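Invasion protein INVA (PDB 2X49) is an inner-membrane export apparatus protein of the Salmonella type III secretion system, involved in invasion of the intestinal epithelium and represented here by its C-terminal domain. Local coordinates at residues S178-R183 and I212-H217; S186-V191 and H228-G233. One frame throughout, in Å; residues are numbered along the deposited sequence.

Interaction 1: S178-R183 and I212-H217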
# COMPACT_ATOMS: atom_id res chain seq x y z
N SER A 178 -17.01 1.95 -8.99
CA SER A 178 -16.50 0.83 -8.16
C SER A 178 -15.09 0.53 -8.64
O SER A 178 -14.13 0.36 -7.86
CB SER A 178 -17.36 -0.41 -8.23
OG SER A 178 -16.94 -1.42 -7.30
N GLU A 179 -14.94 0.55 -9.96
CA GLU A 179 -13.63 0.36 -10.58
C GLU A 179 -12.58 1.38 -10.17
O GLU A 179 -11.43 1.06 -9.83
CB GLU A 179 -13.70 0.24 -12.11
CG GLU A 179 -14.34 -1.01 -12.52
CD GLU A 179 -14.76 -1.03 -13.97
OE1 GLU A 179 -14.51 -0.04 -14.70
OE2 GLU A 179 -15.38 -2.05 -14.39
N VAL A 180 -13.00 2.63 -10.17
CA VAL A 180 -12.15 3.76 -9.69
C VAL A 180 -11.69 3.52 -8.23
O VAL A 180 -10.50 3.56 -7.87
CB VAL A 180 -12.83 5.10 -9.82
CG1 VAL A 180 -12.05 6.18 -9.12
CG2 VAL A 180 -12.99 5.42 -11.31
N LEU A 181 -12.63 3.18 -7.41
CA LEU A 181 -12.35 2.98 -5.97
C LEU A 181 -11.38 1.82 -5.74
O LEU A 181 -10.46 1.92 -4.91
CB LEU A 181 -13.67 2.79 -5.19
CG LEU A 181 -14.69 3.96 -5.13
CD1 LEU A 181 -15.87 3.73 -4.14
CD2 LEU A 181 -14.00 5.26 -4.75
N GLN A 182 -11.62 0.69 -6.42
CA GLN A 182 -10.74 -0.48 -6.32
C GLN A 182 -9.32 -0.15 -6.73
O GLN A 182 -8.35 -0.60 -6.12
CB GLN A 182 -11.24 -1.69 -7.15
CG GLN A 182 -12.41 -2.40 -6.65
CD GLN A 182 -12.83 -3.47 -7.64
OE1 GLN A 182 -12.73 -3.27 -8.86
NE2 GLN A 182 -13.31 -4.61 -7.14
N ARG A 183 -9.22 0.64 -7.80
CA ARG A 183 -7.91 1.00 -8.33
C ARG A 183 -7.15 1.93 -7.41
O ARG A 183 -5.94 1.86 -7.29
CB ARG A 183 -8.00 1.46 -9.79
CG ARG A 183 -8.33 0.30 -10.75
CD ARG A 183 -8.67 0.76 -12.18
NE ARG A 183 -9.03 -0.39 -13.05
CZ ARG A 183 -8.14 -1.23 -13.55
NH1 ARG A 183 -6.86 -1.03 -13.34
NH2 ARG A 183 -8.52 -2.27 -14.28
N ILE A 212 -8.41 3.94 -16.75
CA ILE A 212 -7.01 4.07 -16.23
C ILE A 212 -6.69 5.54 -16.14
O ILE A 212 -6.22 6.08 -15.12
CB ILE A 212 -6.01 3.39 -17.08
CG1 ILE A 212 -6.25 1.89 -17.04
CG2 ILE A 212 -4.58 3.63 -16.59
CD1 ILE A 212 -6.52 1.41 -15.71
N ASN A 213 -6.97 6.17 -17.25
CA ASN A 213 -6.74 7.61 -17.37
C ASN A 213 -7.53 8.35 -16.30
O ASN A 213 -7.05 9.22 -15.65
CB ASN A 213 -7.09 8.13 -18.78
CG ASN A 213 -6.10 7.66 -19.83
OD1 ASN A 213 -5.07 7.07 -19.51
ND2 ASN A 213 -6.42 7.92 -21.10
N LEU A 214 -8.80 7.98 -16.14
CA LEU A 214 -9.68 8.63 -15.15
C LEU A 214 -9.10 8.53 -13.74
O LEU A 214 -9.12 9.50 -12.95
CB LEU A 214 -11.12 8.03 -15.20
CG LEU A 214 -12.14 8.60 -14.22
CD1 LEU A 214 -12.32 10.10 -14.48
CD2 LEU A 214 -13.48 7.83 -14.23
N VAL A 215 -8.64 7.34 -13.40
CA VAL A 215 -8.04 7.11 -12.08
C VAL A 215 -6.87 8.05 -11.83
O VAL A 215 -6.75 8.62 -10.75
CB VAL A 215 -7.58 5.63 -11.84
CG1 VAL A 215 -6.72 5.57 -10.59
CG2 VAL A 215 -8.80 4.78 -11.65
N GLU A 216 -6.09 8.29 -12.85
CA GLU A 216 -4.93 9.16 -12.69
C GLU A 216 -5.37 10.58 -12.31
O GLU A 216 -4.71 11.32 -11.55
CB GLU A 216 -4.04 9.13 -13.94
CG GLU A 216 -2.63 9.49 -13.65
CD GLU A 216 -1.89 8.49 -12.72
OE1 GLU A 216 -2.38 7.35 -12.45
OE2 GLU A 216 -0.77 8.84 -12.29
N HIS A 217 -6.46 11.03 -12.94
CA HIS A 217 -6.97 12.35 -12.65
C HIS A 217 -7.51 12.45 -11.23
O HIS A 217 -7.36 13.47 -10.53
CB HIS A 217 -8.03 12.80 -13.67
CG HIS A 217 -7.50 13.04 -15.05
ND1 HIS A 217 -6.58 14.03 -15.33
CD2 HIS A 217 -7.80 12.46 -16.24
CE1 HIS A 217 -6.30 14.01 -16.62
NE2 HIS A 217 -7.05 13.09 -17.20
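Val180, the first residue of 178-183 to meet the other helix, touches Leu214 and Val215 across a helix pair whose short axes approach to 9.8 Å at a crossing angle of -62°. The two valines mark the closest passage of the backbones, with CA of Val180 5.8 Å from CA of Val215. Val180 uses a single methyl, CG2, which meets the CD2 branch of Leu214 at 3.8 Å, the two side chains running roughly perpendicular. Val215 sends its own CG2 in beside the backbone of the first helix, 4.0 Å from Val180 CA. One turn of chain further on, this methyl is also reached by Arg183, whose CB lies 3.9 Å from Val215 CG2. Val215 CG2 thus rests against both the backbone of Val180 and the CB of Arg183.

From there Arg183 runs extended from CG to NE along the margin of the contact and turns only at the last torsion (chi4 -76°), which brings one face of the guanidinium over Ile212. The delta methyl of Ile212 sits 3.3 Å above that plane, displaced toward its rim, and its nearest atom is NH1 of Arg183. Although the CB of Ile212 points away from the first helix, the bend at chi2 (-44°) swings CD1 back to the arginine. Leu214 also packs on Leu201 and Trp204 of helix 194-204.

No hydrogen bond or salt bridge links the two segments. Their association therefore rests on van der Waals packing, mostly of aliphatic groups: a buried valine-leucine centre, passing at the exposed margin into a methyl-on-guanidinium contact made over the face, so that the in-plane N-H groups do not point at Ile212.

Interaction 2: S186-V191 and H228-G233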
# COMPACT_ATOMS: atom_id res chain seq x y z
N SER A 186 -6.14 -0.32 -4.30
CA SER A 186 -5.16 -1.38 -4.62
C SER A 186 -3.76 -0.80 -4.60
O SER A 186 -2.78 -1.55 -4.58
CB SER A 186 -5.42 -2.08 -5.99
OG SER A 186 -5.19 -1.18 -7.05
N GLU A 187 -3.71 0.52 -4.65
CA GLU A 187 -2.43 1.28 -4.61
C GLU A 187 -2.25 2.03 -3.27
O GLU A 187 -1.46 2.98 -3.11
CB GLU A 187 -2.29 2.24 -5.81
CG GLU A 187 -2.04 1.48 -7.15
CD GLU A 187 -1.50 2.40 -8.26
OE1 GLU A 187 -2.25 2.69 -9.24
OE2 GLU A 187 -0.36 2.90 -8.16
N ARG A 188 -3.02 1.58 -2.30
CA ARG A 188 -2.92 2.02 -0.90
C ARG A 188 -3.41 3.45 -0.65
O ARG A 188 -2.99 4.19 0.25
CB ARG A 188 -1.47 1.79 -0.40
CG ARG A 188 -1.41 0.54 0.39
CD ARG A 188 -0.12 -0.27 0.22
NE ARG A 188 0.91 0.45 0.86
CZ ARG A 188 2.21 0.29 0.68
NH1 ARG A 188 2.69 -0.55 -0.22
NH2 ARG A 188 3.02 1.03 1.40
N VAL A 189 -4.29 3.88 -1.53
CA VAL A 189 -4.97 5.20 -1.40
C VAL A 189 -6.32 5.02 -0.72
O VAL A 189 -7.14 4.16 -1.14
CB VAL A 189 -5.16 5.87 -2.76
CG1 VAL A 189 -5.90 7.18 -2.58
CG2 VAL A 189 -3.79 6.03 -3.41
N SER A 190 -6.55 5.75 0.37
CA SER A 190 -7.80 5.65 1.11
C SER A 190 -8.98 6.21 0.34
O SER A 190 -8.83 7.20 -0.40
CB SER A 190 -7.72 6.41 2.46
OG SER A 190 -8.91 6.42 3.18
N VAL A 191 -10.12 5.61 0.55
CA VAL A 191 -11.40 6.12 -0.01
C VAL A 191 -12.34 6.67 1.03
O VAL A 191 -13.54 6.85 0.80
CB VAL A 191 -12.09 5.11 -0.92
CG1 VAL A 191 -11.18 4.81 -2.12
CG2 VAL A 191 -12.51 3.83 -0.18
N HIS A 228 -0.51 12.68 2.60
CA HIS A 228 -0.66 12.68 4.09
C HIS A 228 -0.71 11.26 4.62
O HIS A 228 -0.25 10.93 5.73
CB HIS A 228 -1.90 13.46 4.52
CG HIS A 228 -1.66 14.92 4.66
ND1 HIS A 228 -1.35 15.88 3.74
CD2 HIS A 228 -1.75 15.57 5.87
CE1 HIS A 228 -1.24 17.07 4.42
NE2 HIS A 228 -1.47 16.85 5.70
N LYS A 229 -1.23 10.39 3.79
CA LYS A 229 -1.35 8.96 4.15
C LYS A 229 -0.01 8.25 4.17
O LYS A 229 0.32 7.53 5.11
CB LYS A 229 -2.31 8.21 3.23
CG LYS A 229 -2.65 6.83 3.82
CD LYS A 229 -3.55 6.04 2.94
CE LYS A 229 -3.55 4.58 3.39
NZ LYS A 229 -2.32 3.85 3.00
N PHE A 230 0.75 8.46 3.12
CA PHE A 230 2.02 7.78 2.95
C PHE A 230 3.07 8.26 3.91
O PHE A 230 3.95 7.52 4.33
CB PHE A 230 2.55 7.83 1.53
CG PHE A 230 1.97 6.75 0.64
CD1 PHE A 230 2.49 5.49 0.61
CD2 PHE A 230 0.92 7.09 -0.22
CE1 PHE A 230 1.93 4.53 -0.22
CE2 PHE A 230 0.37 6.13 -1.03
CZ PHE A 230 0.87 4.89 -1.05
N ALA A 231 2.93 9.51 4.29
CA ALA A 231 4.00 10.18 5.05
C ALA A 231 3.74 9.96 6.53
O ALA A 231 4.58 10.21 7.42
CB ALA A 231 4.05 11.68 4.71
N ASN A 232 2.56 9.45 6.75
CA ASN A 232 1.97 9.40 8.08
C ASN A 232 1.99 10.78 8.69
O ASN A 232 1.43 11.76 8.18
CB ASN A 232 2.79 8.48 9.00
CG ASN A 232 2.65 6.99 8.63
OD1 ASN A 232 2.34 6.65 7.49
ND2 ASN A 232 2.89 6.11 9.60
N GLY A 233 2.68 10.79 9.82
CA GLY A 233 2.91 12.01 10.59
C GLY A 233 4.39 12.30 10.64
O GLY A 233 4.86 13.17 11.38
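A Schellman motif ends helix 174-185, and its C-prime residue, Arg188, is gripped by Lys229 and Phe230 from the last turn of helix 223-231. Positive phi at Arg188 turns the chain out of the helix and presents its carbonyl to the lysine: Lys229 NZ donates to Arg188 O at 2.9 Å. The ammonium arrives tilted 28° from the carbonyl plane, with a C=O...N angle of 135°. Extended as far as CE and bent at its last torsion, Lys229 also lays CD alongside the backbone, 4.0 Å from Ser190 N. Its ammonium has a second partner in Tyr39 OH.

Phe230 fills the other half of the contact. The carbonyl O of Glu187 lies at the ring edge, in the ring plane, 3.6 Å from CZ of Phe230, where the weakly positive C-H rim suits an oxygen. Arg188 CB approaches the same CZ obliquely, at 3.9 Å, while the bent arginine chain brings one guanidinium face over Phe230 CE1, the two planes 47° apart.

Beyond the pair, Arg188 forms a salt bridge with Glu314 and Glu187 one with Arg299. The loop between helices 174-185 and 194-204 is thereby pinned among helix 223-231, helix 125-139, which packs on Arg188, and strand 314-317, whose Glu314 and Leu316 touch Phe230.

In the fold
Interactions 1 and 2 join consecutive elements twice over: helix 174-185 and the loop that follows it contact helices 211-221 and 223-231, themselves neighbours in the chain. The contact centres are 15 Å apart, and they meet directly where Leu181 CD2 packs 3.9 Å from Val191 CG1. A polar link runs through Arg299, which pairs with Glu216 of 212-217 and with Glu187 of 186-191. Interaction 1 has no hydrogen bond or salt bridge across its segments, whereas interaction 2 carries a hydrogen bond and borders the parallel sheet. A bound mercury ion lies about 7 Å from the side chain of Phe230.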